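PDB 5CS2: histidine triad protein, which probably hydrolyses diadenosine triphosphate to AMP and ADP, as an Fhit-like member of the HIT family, and is bound by the natural product cyclomarin A. Local coordinates for residues Y23-Y28 and Y43-N48; L58-K63 and I76-L81; Y87-L92 and N189-Y194; A101-K106 and H116-P121. One frame throughout, in Å; residues are numbered along the deposited sequence.

Contact 1. Residues Y23-Y28 and Y43-N48; sequences YEFGIY and YGFVNN
Tyr-23 lays the edge of its ring over one face of Tyr-43. Tyr-23 CD1 sits above the centre of that ring, 3.5 Å from Tyr-43 CG. The two planes stand at 63°, a T-shaped pair. Tyr-43 OH donates to the backbone O of Glu-24 at 2.8 Å, and the donor stands well above the carbonyl plane. This bond fixes the far end of the ring. The outer end of Tyr-23 is held separately, by Thr-38 and the backbone N of Ser-20. Segment 23-28 forms most of a small hairpin, closed by a type II' turn from Phe-25 to Tyr-28. The rings fasten it onto strand 42-46 of the five-stranded HIT sheet. Further along, Phe-45 points CZ at the middle of one face of Phe-25, 3.8 Å from Phe-25 CD2. These planes meet at 68°, a second T-shaped pair. Phe-25 has CG anti to its own N (chi1 -178°), which turns its ring toward Phe-45. The same ring packs edge-to-face with His-116, the predicted nucleotidylated histidine.

Contact 2. Residues L58-K63 and I76-L81; sequences LTTLKK and IDINLL
Strand 58-60 and helix 76-81 run almost antiparallel, with their axes at 167° and 9.0 Å apart at closest. Thr-60 and Ile-78 have the nearest CA atoms, 7.1 Å apart. Ile-78 reaches the strand with its outermost carbon. Ile-78 CD1 lies 3.7 Å from Leu-58 O and close to Thr-59 CA. The chain is extended, with CG1 anti to the backbone N (chi1 -159°), and this carries CD1 to the strand. Further back, Ile-78 CG1 rests 4.2 Å from Leu-58 CB. Leu-58 turns its other end to the next turn of the helix. Leu-58 CD1 meets Leu-81 CG at 3.9 Å, and its CD2 comes beside Leu-81 CD2. Thr-59 points away from the helix; its OG1 bonds to Val-115 O, and its side chain touches His-116. This is the alpha+beta layering of the HIT domain: a long helix packed on one side of the sheet, the predicted active site on the other.

Contact 3. Residues Y87-L92 and N189-Y194; sequences YIMGNL and NLIKSY
Leu-190 and Leu-92 meet at the edge of a crossed helix pair, where C-terminal helix 181-199 packs on the end of the long HIT-domain helix 72-93. The segment axes cross at 109° and come within 10.7 Å. Leu-190 CG lies 4.3 Å from Leu-92 CD2, a loose contact at the solvent side. Ile-191 is buried and meets three side chains. Ile-191 CG1 packs on Leu-92 CD1 at 3.8 Å. Ile-191 CD1 meets Met-89 SD, also at 3.8 Å, and its CG2 rests on Ile-88 CG2. Met-89 starts away from this helix, but bends at chi2 and chi3 bring its sulfur back to the isoleucine. One turn on, Tyr-194 reaches across helix 87-92. It has CG anti to the backbone N (chi1 -172°), which carries the ring out to Leu-92 and Ile-88. Leu-92 lies over one face, with Leu-92 CD2 3.8 Å from Tyr-194 CG. Ile-88 CD1 comes to the ring edge, in its plane, 3.9 Å from Tyr-194 CE2. Beyond them, the phenol ends at Asn-91. Asn-91 ND2 donates to Tyr-194 OH at 3.0 Å, but the N-H...O angle is only 127°, making a weak bond.

Contact 4. Residues A101-K106 and H116-P121; sequences AIQDGK and HIHIIP
Gln-103 and His-118 face each other across the beta hairpin that carries the histidine triad. Strand 97-104 runs antiparallel to strand 116-122 here. Ala-101 and His-118 form a hydrogen-bonded pair: Ala-101 N donates to His-118 O, and His-118 N donates to Ala-101 O at 2.8 Å, nearly straight at 177°. The His-118 side chain can be followed outward from this pair. His-118 CB sits 3.6 Å from Ala-101 O. CG is anti to the carbonyl carbon (chi1 -67°), and the ring then turns His-118 CD2 at its edge to Ala-101 O, 3.5 Å away. His-118 CE1 lies farther out, 3.9 Å from Gln-103 OE1. At the tip, His-118 NE2 donates to Gln-103 OE1 at 3.0 Å, a weak bond bent to 134°. ND1 pairs with His-55. Beyond Ala-101 the strands part. Water 1 links Gln-103 N to His-116 O, and water 2 links Gln-103 O to His-116 N. Ile-102 CG1 packs on Ile-117 CG1 at 3.7 Å. Gln-103 and His-118 are predicted substrate-binding residues, and His-116 is the predicted AMP-carrying histidine. Water 3 joins Gln-103 OE1, 3.2 Å from its oxygen, weakly to His-116 NE2.

In the fold
Contacts 1, 2 and 4 all reach the five-stranded antiparallel sheet, and their centres lie 12 to 13 Å apart. Strands 42-46, 56-60 and 116-122 are neighbours in it, followed by 97-104. Contact 1 closes before contact 2 opens, and contact 4 falls between the two segments of contact 3. Contacts 2 and 3 share helix 72-93, and their centres are about 18 Å apart. Contact 3 joins C-terminal helix 181-199 to helix 72-93, and its Ile-191 also touches Val-46 of the sheet. Phe-25 of contact 1 and Thr-59 of contact 2 both border His-116 of contact 4, framing the predicted active site. At strand 97-104 the sheet continues into the second subunit of the dimer.

Contact 1. Residues Y23-Y28 and Y43-N48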
loop_
_atom_site.group_PDB
_atom_site.type_symbol
_atom_site.label_atom_id
_atom_site.label_comp_id
_atom_site.label_asym_id
_atom_site.label_seq_id
_atom_site.Cartn_x
_atom_site.Cartn_y
_atom_site.Cartn_z
ATOM N N TYR A 23 16.184 -15.974 -2.949
ATOM C CA TYR A 23 14.971 -15.268 -2.554
ATOM C C TYR A 23 14.576 -15.662 -1.145
ATOM O O TYR A 23 14.026 -16.736 -0.929
ATOM C CB TYR A 23 13.845 -15.592 -3.535
ATOM C CG TYR A 23 14.129 -15.023 -4.900
ATOM C CD1 TYR A 23 13.779 -13.719 -5.214
ATOM C CD2 TYR A 23 14.689 -15.810 -5.903
ATOM C CE1 TYR A 23 14.015 -13.192 -6.477
ATOM C CE2 TYR A 23 14.962 -15.281 -7.166
ATOM C CZ TYR A 23 14.603 -13.974 -7.452
ATOM O OH TYR A 23 14.891 -13.409 -8.672
ATOM N N GLU A 24 14.855 -14.780 -0.207
ATOM C CA GLU A 24 14.517 -15.018 1.199
ATOM C C GLU A 24 13.175 -14.386 1.511
ATOM O O GLU A 24 12.906 -13.265 1.063
ATOM C CB GLU A 24 15.567 -14.377 2.118
ATOM C CG GLU A 24 16.910 -15.092 2.170
ATOM C CD GLU A 24 17.963 -14.400 3.022
ATOM O OE1 GLU A 24 17.613 -13.450 3.763
ATOM O OE2 GLU A 24 19.146 -14.802 2.937
ATOM N N PHE A 25 12.344 -15.097 2.279
ATOM C CA PHE A 25 11.080 -14.549 2.748
ATOM C C PHE A 25 10.946 -14.985 4.216
ATOM O O PHE A 25 10.495 -16.090 4.466
ATOM C CB PHE A 25 9.921 -15.074 1.904
ATOM C CG PHE A 25 8.567 -14.527 2.280
ATOM C CD1 PHE A 25 8.382 -13.160 2.491
ATOM C CD2 PHE A 25 7.465 -15.371 2.383
ATOM C CE1 PHE A 25 7.116 -12.657 2.815
ATOM C CE2 PHE A 25 6.189 -14.863 2.661
ATOM C CZ PHE A 25 6.023 -13.509 2.876
ATOM N N GLY A 26 11.351 -14.116 5.143
ATOM C CA GLY A 26 11.364 -14.484 6.564
ATOM C C GLY A 26 12.410 -15.584 6.718
ATOM O O GLY A 26 13.486 -15.499 6.119
ATOM N N ILE A 27 12.084 -16.633 7.461
ATOM C CA ILE A 27 13.007 -17.786 7.634
ATOM C C ILE A 27 12.936 -18.725 6.400
ATOM O O ILE A 27 13.636 -19.748 6.368
ATOM C CB ILE A 27 12.628 -18.596 8.920
ATOM C CG1 ILE A 27 11.190 -19.162 8.814
ATOM C CG2 ILE A 27 12.883 -17.773 10.194
ATOM C CD1 ILE A 27 10.644 -20.071 9.986
ATOM N N TYR A 28 12.010 -18.444 5.460
ATOM C CA TYR A 28 11.750 -19.300 4.298
ATOM C C TYR A 28 12.534 -18.883 3.068
ATOM O O TYR A 28 13.150 -17.814 3.032
ATOM C CB TYR A 28 10.252 -19.395 3.989
ATOM C CG TYR A 28 9.433 -19.841 5.179
ATOM C CD1 TYR A 28 9.498 -21.150 5.642
ATOM C CD2 TYR A 28 8.647 -18.934 5.889
ATOM C CE1 TYR A 28 8.764 -21.564 6.748
ATOM C CE2 TYR A 28 7.880 -19.345 6.980
ATOM C CZ TYR A 28 7.951 -20.661 7.411
ATOM O OH TYR A 28 7.242 -21.094 8.500
ATOM N N TYR A 43 10.791 -8.126 -4.970
ATOM C CA TYR A 43 10.438 -9.205 -5.868
ATOM C C TYR A 43 8.990 -9.608 -5.679
ATOM O O TYR A 43 8.389 -9.322 -4.653
ATOM C CB TYR A 43 11.419 -10.383 -5.823
ATOM C CG TYR A 43 11.366 -11.233 -4.582
ATOM C CD1 TYR A 43 12.097 -10.889 -3.450
ATOM C CD2 TYR A 43 10.629 -12.411 -4.552
ATOM C CE1 TYR A 43 12.103 -11.713 -2.320
ATOM C CE2 TYR A 43 10.611 -13.229 -3.422
ATOM C CZ TYR A 43 11.375 -12.889 -2.323
ATOM O OH TYR A 43 11.347 -13.701 -1.201
ATOM N N GLY A 44 8.422 -10.198 -6.706
ATOM C CA GLY A 44 7.045 -10.648 -6.717
ATOM C C GLY A 44 7.018 -12.135 -6.936
ATOM O O GLY A 44 7.747 -12.654 -7.786
ATOM N N PHE A 45 6.210 -12.824 -6.158
ATOM C CA PHE A 45 6.086 -14.265 -6.272
ATOM C C PHE A 45 4.665 -14.751 -6.058
ATOM O O PHE A 45 3.849 -14.073 -5.408
ATOM C CB PHE A 45 7.102 -14.971 -5.358
ATOM C CG PHE A 45 6.904 -14.725 -3.875
ATOM C CD1 PHE A 45 7.308 -13.527 -3.292
ATOM C CD2 PHE A 45 6.323 -15.686 -3.071
ATOM C CE1 PHE A 45 7.122 -13.294 -1.919
ATOM C CE2 PHE A 45 6.181 -15.469 -1.689
ATOM C CZ PHE A 45 6.589 -14.282 -1.131
ATOM N N VAL A 46 4.322 -15.883 -6.694
ATOM C CA VAL A 46 2.983 -16.467 -6.572
ATOM C C VAL A 46 2.805 -17.061 -5.177
ATOM O O VAL A 46 3.757 -17.570 -4.594
ATOM C CB VAL A 46 2.607 -17.475 -7.691
ATOM C CG1 VAL A 46 2.401 -16.766 -9.027
ATOM C CG2 VAL A 46 3.646 -18.590 -7.813
ATOM N N ASN A 47 1.596 -16.945 -4.630
ATOM C CA ASN A 47 1.258 -17.456 -3.297
ATOM C C ASN A 47 0.945 -18.958 -3.323
ATOM O O ASN A 47 0.137 -19.379 -4.142
ATOM C CB ASN A 47 0.072 -16.675 -2.739
ATOM C CG ASN A 47 -0.138 -16.801 -1.249
ATOM O OD1 ASN A 47 0.302 -17.753 -0.601
ATOM N ND2 ASN A 47 -0.848 -15.843 -0.680
ATOM N N ASN A 48 1.571 -19.759 -2.421
ATOM C CA ASN A 48 1.317 -21.211 -2.303
ATOM C C ASN A 48 -0.018 -21.514 -1.642
ATOM O O ASN A 48 -0.540 -22.626 -1.786
ATOM C CB ASN A 48 2.466 -21.947 -1.563
ATOM C CG ASN A 48 2.562 -21.691 -0.084
ATOM O OD1 ASN A 48 2.338 -20.583 0.411
ATOM N ND2 ASN A 48 2.926 -22.720 0.655
#

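Contact 2. Residues L58-K63 and I76-L81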
loop_
_atom_site.group_PDB
_atom_site.type_symbol
_atom_site.label_atom_id
_atom_site.label_comp_id
_atom_site.label_asym_id
_atom_site.label_seq_id
_atom_site.Cartn_x
_atom_site.Cartn_y
_atom_site.Cartn_z
ATOM N N LEU A 58 4.347 -9.410 -2.844
ATOM C CA LEU A 58 5.517 -8.595 -3.180
ATOM C C LEU A 58 6.303 -8.420 -1.895
ATOM O O LEU A 58 5.693 -8.163 -0.857
ATOM C CB LEU A 58 5.146 -7.201 -3.696
ATOM C CG LEU A 58 4.137 -7.132 -4.851
ATOM C CD1 LEU A 58 4.056 -5.722 -5.369
ATOM C CD2 LEU A 58 4.529 -8.005 -6.019
ATOM N N THR A 59 7.628 -8.578 -1.948
ATOM C CA THR A 59 8.401 -8.414 -0.719
ATOM C C THR A 59 9.711 -7.754 -1.024
ATOM O O THR A 59 10.098 -7.656 -2.195
ATOM C CB THR A 59 8.528 -9.760 0.040
ATOM O OG1 THR A 59 8.998 -9.514 1.377
ATOM C CG2 THR A 59 9.481 -10.699 -0.610
ATOM N N THR A 60 10.426 -7.322 0.020
ATOM C CA THR A 60 11.730 -6.691 -0.145
ATOM C C THR A 60 12.795 -7.764 -0.275
ATOM O O THR A 60 12.641 -8.832 0.298
ATOM C CB THR A 60 12.048 -5.794 1.059
ATOM O OG1 THR A 60 11.780 -6.569 2.227
ATOM C CG2 THR A 60 11.207 -4.510 1.070
ATOM N N LEU A 61 13.862 -7.503 -1.045
ATOM C CA LEU A 61 14.932 -8.492 -1.206
ATOM C C LEU A 61 15.678 -8.636 0.134
ATOM O O LEU A 61 16.094 -9.742 0.496
ATOM C CB LEU A 61 15.896 -8.063 -2.333
ATOM C CG LEU A 61 15.397 -8.286 -3.767
ATOM C CD1 LEU A 61 16.150 -7.407 -4.767
ATOM C CD2 LEU A 61 15.455 -9.752 -4.174
ATOM N N LYS A 62 15.802 -7.512 0.870
ATOM C CA LYS A 62 16.401 -7.470 2.208
ATOM C C LYS A 62 15.316 -7.763 3.247
ATOM O O LYS A 62 14.232 -7.176 3.191
ATOM C CB LYS A 62 17.074 -6.107 2.464
ATOM C CG LYS A 62 17.789 -6.039 3.815
ATOM C CD LYS A 62 18.970 -5.070 3.844
ATOM C CE LYS A 62 19.696 -5.096 5.180
ATOM N NZ LYS A 62 20.349 -6.412 5.453
ATOM N N LYS A 63 15.591 -8.692 4.185
ATOM C CA LYS A 63 14.622 -9.045 5.216
ATOM C C LYS A 63 14.457 -7.882 6.200
ATOM O O LYS A 63 15.421 -7.461 6.843
ATOM C CB LYS A 63 15.021 -10.335 5.944
ATOM C CG LYS A 63 13.884 -10.930 6.748
ATOM C CD LYS A 63 14.393 -11.773 7.907
ATOM C CE LYS A 63 13.291 -12.077 8.882
ATOM N NZ LYS A 63 13.064 -10.973 9.856
ATOM N N ILE A 76 9.423 3.386 -2.143
ATOM C CA ILE A 76 9.080 3.743 -3.520
ATOM C C ILE A 76 9.090 2.515 -4.424
ATOM O O ILE A 76 8.163 2.314 -5.219
ATOM C CB ILE A 76 10.051 4.839 -4.000
ATOM C CG1 ILE A 76 9.819 6.164 -3.207
ATOM C CG2 ILE A 76 10.003 5.034 -5.549
ATOM C CD1 ILE A 76 10.929 7.226 -3.419
ATOM N N ASP A 77 10.152 1.703 -4.321
ATOM C CA ASP A 77 10.302 0.525 -5.174
ATOM C C ASP A 77 9.138 -0.450 -5.019
ATOM O O ASP A 77 8.497 -0.799 -6.012
ATOM C CB ASP A 77 11.662 -0.154 -4.910
ATOM C CG ASP A 77 11.968 -1.306 -5.864
ATOM O OD1 ASP A 77 11.248 -2.321 -5.810
ATOM O OD2 ASP A 77 12.970 -1.205 -6.631
ATOM N N ILE A 78 8.836 -0.876 -3.785
ATOM C CA ILE A 78 7.810 -1.879 -3.567
ATOM C C ILE A 78 6.403 -1.371 -3.970
ATOM O O ILE A 78 5.573 -2.165 -4.436
ATOM C CB ILE A 78 7.844 -2.509 -2.150
ATOM C CG1 ILE A 78 7.124 -3.876 -2.176
ATOM C CG2 ILE A 78 7.213 -1.577 -1.103
ATOM C CD1 ILE A 78 7.274 -4.790 -0.978
ATOM N N ASN A 79 6.191 -0.052 -3.839
ATOM C CA ASN A 79 4.892 0.536 -4.141
ATOM C C ASN A 79 4.693 0.795 -5.615
ATOM O O ASN A 79 3.577 0.582 -6.103
ATOM C CB ASN A 79 4.632 1.740 -3.284
ATOM C CG ASN A 79 4.175 1.266 -1.916
ATOM O OD1 ASN A 79 3.167 0.561 -1.763
ATOM N ND2 ASN A 79 5.001 1.502 -0.916
ATOM N N LEU A 80 5.744 1.185 -6.324
ATOM C CA LEU A 80 5.662 1.291 -7.792
ATOM C C LEU A 80 5.468 -0.109 -8.390
ATOM O O LEU A 80 4.657 -0.277 -9.298
ATOM C CB LEU A 80 6.887 1.981 -8.379
ATOM C CG LEU A 80 7.073 3.469 -8.034
ATOM C CD1 LEU A 80 8.347 3.988 -8.668
ATOM C CD2 LEU A 80 5.868 4.328 -8.474
ATOM N N LEU A 81 6.154 -1.141 -7.823
ATOM C CA LEU A 81 5.952 -2.528 -8.271
ATOM C C LEU A 81 4.506 -2.984 -8.037
ATOM O O LEU A 81 3.912 -3.640 -8.879
ATOM C CB LEU A 81 6.954 -3.472 -7.539
ATOM C CG LEU A 81 6.856 -4.939 -7.939
ATOM C CD1 LEU A 81 7.126 -5.116 -9.461
ATOM C CD2 LEU A 81 7.857 -5.774 -7.165
#

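Contact 3. Residues Y87-L92 and N189-Y194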
loop_
_atom_site.group_PDB
_atom_site.type_symbol
_atom_site.label_atom_id
_atom_site.label_comp_id
_atom_site.label_asym_id
_atom_site.label_seq_id
_atom_site.Cartn_x
_atom_site.Cartn_y
_atom_site.Cartn_z
ATOM N N TYR A 87 -1.706 -3.494 -12.608
ATOM C CA TYR A 87 -1.926 -3.318 -14.057
ATOM C C TYR A 87 -1.788 -4.665 -14.791
ATOM O O TYR A 87 -2.710 -5.077 -15.493
ATOM C CB TYR A 87 -0.957 -2.283 -14.622
ATOM C CG TYR A 87 -1.082 -2.066 -16.119
ATOM C CD1 TYR A 87 -2.147 -1.335 -16.654
ATOM C CD2 TYR A 87 -0.157 -2.613 -17.001
ATOM C CE1 TYR A 87 -2.248 -1.106 -18.028
ATOM C CE2 TYR A 87 -0.272 -2.424 -18.380
ATOM C CZ TYR A 87 -1.308 -1.654 -18.884
ATOM O OH TYR A 87 -1.403 -1.436 -20.236
ATOM N N ILE A 88 -0.676 -5.390 -14.554
ATOM C CA ILE A 88 -0.440 -6.703 -15.186
ATOM C C ILE A 88 -1.526 -7.703 -14.843
ATOM O O ILE A 88 -2.088 -8.322 -15.747
ATOM C CB ILE A 88 0.977 -7.233 -14.772
ATOM C CG1 ILE A 88 2.121 -6.318 -15.294
ATOM C CG2 ILE A 88 1.162 -8.706 -15.206
ATOM C CD1 ILE A 88 2.184 -6.060 -16.887
ATOM N N MET A 89 -1.814 -7.892 -13.531
ATOM C CA MET A 89 -2.818 -8.843 -13.073
ATOM C C MET A 89 -4.203 -8.493 -13.603
ATOM O O MET A 89 -5.002 -9.397 -13.868
ATOM C CB MET A 89 -2.821 -9.011 -11.547
ATOM C CG MET A 89 -1.473 -9.444 -10.956
ATOM S SD MET A 89 -0.811 -10.999 -11.638
ATOM C CE MET A 89 -1.797 -12.138 -10.823
ATOM N N GLY A 90 -4.461 -7.190 -13.743
ATOM C CA GLY A 90 -5.712 -6.679 -14.281
ATOM C C GLY A 90 -5.914 -7.181 -15.691
ATOM O O GLY A 90 -6.970 -7.733 -16.001
ATOM N N ASN A 91 -4.861 -7.061 -16.510
ATOM C CA ASN A 91 -4.846 -7.542 -17.892
ATOM C C ASN A 91 -4.924 -9.073 -17.990
ATOM O O ASN A 91 -5.645 -9.575 -18.852
ATOM C CB ASN A 91 -3.644 -7.004 -18.628
ATOM C CG ASN A 91 -3.644 -5.504 -18.822
ATOM O OD1 ASN A 91 -4.638 -4.812 -18.602
ATOM N ND2 ASN A 91 -2.514 -4.962 -19.253
ATOM N N LEU A 92 -4.235 -9.817 -17.086
ATOM C CA LEU A 92 -4.225 -11.290 -17.095
ATOM C C LEU A 92 -5.476 -11.977 -16.547
ATOM O O LEU A 92 -5.895 -12.999 -17.098
ATOM C CB LEU A 92 -2.982 -11.841 -16.346
ATOM C CG LEU A 92 -1.631 -11.659 -17.005
ATOM C CD1 LEU A 92 -0.531 -12.084 -16.051
ATOM C CD2 LEU A 92 -1.524 -12.490 -18.313
ATOM N N ASN A 189 5.060 -18.379 -14.696
ATOM C CA ASN A 189 5.499 -18.317 -16.090
ATOM C C ASN A 189 4.560 -17.474 -16.940
ATOM O O ASN A 189 5.027 -16.674 -17.737
ATOM C CB ASN A 189 5.694 -19.726 -16.662
ATOM C CG ASN A 189 6.522 -19.743 -17.917
ATOM O OD1 ASN A 189 6.009 -19.939 -19.021
ATOM N ND2 ASN A 189 7.816 -19.501 -17.783
ATOM N N LEU A 190 3.261 -17.607 -16.717
ATOM C CA LEU A 190 2.241 -16.830 -17.419
ATOM C C LEU A 190 2.451 -15.324 -17.142
ATOM O O LEU A 190 2.440 -14.507 -18.074
ATOM C CB LEU A 190 0.851 -17.285 -16.962
ATOM C CG LEU A 190 -0.340 -16.491 -17.505
ATOM C CD1 LEU A 190 -0.826 -17.066 -18.850
ATOM C CD2 LEU A 190 -1.489 -16.475 -16.489
ATOM N N ILE A 191 2.729 -14.974 -15.866
ATOM C CA ILE A 191 2.953 -13.574 -15.492
ATOM C C ILE A 191 4.207 -13.030 -16.079
ATOM O O ILE A 191 4.170 -11.996 -16.726
ATOM C CB ILE A 191 2.892 -13.386 -13.957
ATOM C CG1 ILE A 191 1.514 -13.827 -13.421
ATOM C CG2 ILE A 191 3.244 -11.945 -13.593
ATOM C CD1 ILE A 191 1.435 -13.992 -11.913
ATOM N N LYS A 192 5.335 -13.755 -15.915
ATOM C CA LYS A 192 6.632 -13.378 -16.446
ATOM C C LYS A 192 6.562 -13.222 -17.976
ATOM O O LYS A 192 7.095 -12.253 -18.506
ATOM C CB LYS A 192 7.625 -14.520 -16.145
ATOM C CG LYS A 192 8.838 -14.172 -15.352
ATOM C CD LYS A 192 9.801 -15.374 -15.271
ATOM C CE LYS A 192 9.107 -16.728 -15.104
ATOM N NZ LYS A 192 10.077 -17.871 -15.087
ATOM N N SER A 193 5.895 -14.169 -18.671
ATOM C CA SER A 193 5.769 -14.158 -20.139
ATOM C C SER A 193 5.053 -12.916 -20.634
ATOM O O SER A 193 5.513 -12.291 -21.592
ATOM C CB SER A 193 5.057 -15.403 -20.647
ATOM O OG SER A 193 5.825 -16.553 -20.336
ATOM N N TYR A 194 3.982 -12.524 -19.924
ATOM C CA TYR A 194 3.207 -11.330 -20.240
ATOM C C TYR A 194 4.016 -10.066 -20.039
ATOM O O TYR A 194 4.016 -9.217 -20.914
ATOM C CB TYR A 194 1.895 -11.312 -19.473
ATOM C CG TYR A 194 0.981 -10.192 -19.908
ATOM C CD1 TYR A 194 0.184 -10.319 -21.044
ATOM C CD2 TYR A 194 0.946 -8.984 -19.212
ATOM C CE1 TYR A 194 -0.623 -9.265 -21.483
ATOM C CE2 TYR A 194 0.132 -7.929 -19.631
ATOM C CZ TYR A 194 -0.644 -8.073 -20.771
ATOM O OH TYR A 194 -1.444 -7.035 -21.168
#

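Contact 4. Residues A101-K106 and H116-P121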
loop_
_atom_site.group_PDB
_atom_site.type_symbol
_atom_site.label_atom_id
_atom_site.label_comp_id
_atom_site.label_asym_id
_atom_site.label_seq_id
_atom_site.Cartn_x
_atom_site.Cartn_y
_atom_site.Cartn_z
ATOM N N ALA A 101 -3.085 -5.220 0.332
ATOM C CA ALA A 101 -2.927 -5.086 1.792
ATOM C C ALA A 101 -1.592 -5.480 2.323
ATOM O O ALA A 101 -0.952 -6.383 1.780
ATOM C CB ALA A 101 -3.985 -5.881 2.517
ATOM N N ILE A 102 -1.205 -4.828 3.456
ATOM C CA ILE A 102 -0.009 -5.173 4.235
ATOM C C ILE A 102 -0.491 -5.539 5.650
ATOM O O ILE A 102 -1.234 -4.759 6.250
ATOM C CB ILE A 102 1.042 -4.038 4.295
ATOM C CG1 ILE A 102 1.478 -3.566 2.883
ATOM C CG2 ILE A 102 2.270 -4.462 5.146
ATOM C CD1 ILE A 102 2.509 -2.393 2.919
ATOM N N GLN A 103 -0.149 -6.750 6.148
ATOM C CA GLN A 103 -0.441 -7.136 7.532
ATOM C C GLN A 103 0.853 -6.739 8.236
ATOM O O GLN A 103 1.815 -7.512 8.269
ATOM C CB GLN A 103 -0.706 -8.656 7.653
ATOM C CG GLN A 103 -1.871 -9.126 6.811
ATOM C CD GLN A 103 -1.855 -10.622 6.711
ATOM O OE1 GLN A 103 -0.967 -11.216 6.104
ATOM N NE2 GLN A 103 -2.802 -11.250 7.358
ATOM N N ASP A 104 0.931 -5.473 8.674
ATOM C CA ASP A 104 2.144 -4.915 9.250
ATOM C C ASP A 104 2.303 -5.236 10.738
ATOM O O ASP A 104 2.134 -4.363 11.583
ATOM C CB ASP A 104 2.216 -3.409 8.965
ATOM C CG ASP A 104 3.486 -2.721 9.395
ATOM O OD1 ASP A 104 4.549 -3.395 9.436
ATOM O OD2 ASP A 104 3.451 -1.485 9.581
ATOM N N GLY A 105 2.662 -6.474 11.037
ATOM C CA GLY A 105 2.875 -6.890 12.417
ATOM C C GLY A 105 1.997 -8.035 12.850
ATOM O O GLY A 105 0.933 -8.276 12.272
ATOM N N LYS A 106 2.411 -8.731 13.924
ATOM C CA LYS A 106 1.704 -9.897 14.426
ATOM C C LYS A 106 0.225 -9.645 14.744
ATOM O O LYS A 106 -0.628 -10.486 14.423
ATOM C CB LYS A 106 2.441 -10.505 15.652
ATOM C CG LYS A 106 2.077 -11.958 15.923
ATOM C CD LYS A 106 3.090 -12.648 16.847
ATOM C CE LYS A 106 3.049 -14.158 16.731
ATOM N NZ LYS A 106 3.563 -14.642 15.416
ATOM N N HIS A 116 5.497 -7.632 3.509
ATOM C CA HIS A 116 5.010 -8.063 2.179
ATOM C C HIS A 116 3.650 -7.460 1.839
ATOM O O HIS A 116 2.819 -7.225 2.722
ATOM C CB HIS A 116 5.018 -9.600 2.015
ATOM C CG HIS A 116 4.240 -10.356 3.040
ATOM N ND1 HIS A 116 4.713 -10.501 4.338
ATOM C CD2 HIS A 116 3.076 -11.025 2.923
ATOM C CE1 HIS A 116 3.809 -11.226 4.974
ATOM N NE2 HIS A 116 2.809 -11.581 4.167
ATOM N N ILE A 117 3.403 -7.240 0.534
ATOM C CA ILE A 117 2.111 -6.724 0.097
ATOM C C ILE A 117 1.361 -7.855 -0.580
ATOM O O ILE A 117 1.941 -8.556 -1.424
ATOM C CB ILE A 117 2.305 -5.577 -0.935
ATOM C CG1 ILE A 117 3.107 -4.375 -0.368
ATOM C CG2 ILE A 117 0.930 -5.133 -1.516
ATOM C CD1 ILE A 117 3.478 -3.213 -1.378
ATOM N N HIS A 118 0.094 -8.005 -0.235
ATOM C CA HIS A 118 -0.834 -8.952 -0.844
ATOM C C HIS A 118 -1.561 -8.212 -1.949
ATOM O O HIS A 118 -2.055 -7.091 -1.726
ATOM C CB HIS A 118 -1.906 -9.408 0.143
ATOM C CG HIS A 118 -1.368 -10.221 1.257
ATOM N ND1 HIS A 118 -1.310 -11.592 1.180
ATOM C CD2 HIS A 118 -0.865 -9.816 2.445
ATOM C CE1 HIS A 118 -0.791 -11.986 2.333
ATOM N NE2 HIS A 118 -0.510 -10.947 3.122
ATOM N N ILE A 119 -1.666 -8.834 -3.130
ATOM C CA ILE A 119 -2.459 -8.264 -4.230
ATOM C C ILE A 119 -3.390 -9.388 -4.600
ATOM O O ILE A 119 -2.919 -10.459 -5.006
ATOM C CB ILE A 119 -1.638 -7.806 -5.434
ATOM C CG1 ILE A 119 -0.728 -6.624 -5.088
ATOM C CG2 ILE A 119 -2.575 -7.465 -6.638
ATOM C CD1 ILE A 119 0.269 -6.289 -6.207
ATOM N N ILE A 120 -4.689 -9.159 -4.452
ATOM C CA ILE A 120 -5.693 -10.200 -4.729
ATOM C C ILE A 120 -6.688 -9.680 -5.749
ATOM O O ILE A 120 -7.520 -8.814 -5.435
ATOM C CB ILE A 120 -6.412 -10.747 -3.462
ATOM C CG1 ILE A 120 -5.426 -11.133 -2.334
ATOM C CG2 ILE A 120 -7.339 -11.935 -3.833
ATOM C CD1 ILE A 120 -5.967 -11.033 -0.929
ATOM N N PRO A 121 -6.698 -10.258 -6.957
ATOM C CA PRO A 121 -7.692 -9.835 -7.963
ATOM C C PRO A 121 -9.080 -10.159 -7.439
ATOM O O PRO A 121 -9.252 -11.160 -6.743
ATOM C CB PRO A 121 -7.347 -10.705 -9.181
ATOM C CG PRO A 121 -5.907 -11.096 -8.973
ATOM C CD PRO A 121 -5.823 -11.322 -7.489
HETATM O O HOH W 1 1.468 -8.573 4.686
HETATM O O HOH W 2 3.893 -7.859 6.264
HETATM O O HOH W 3 1.660 -12.850 6.714
#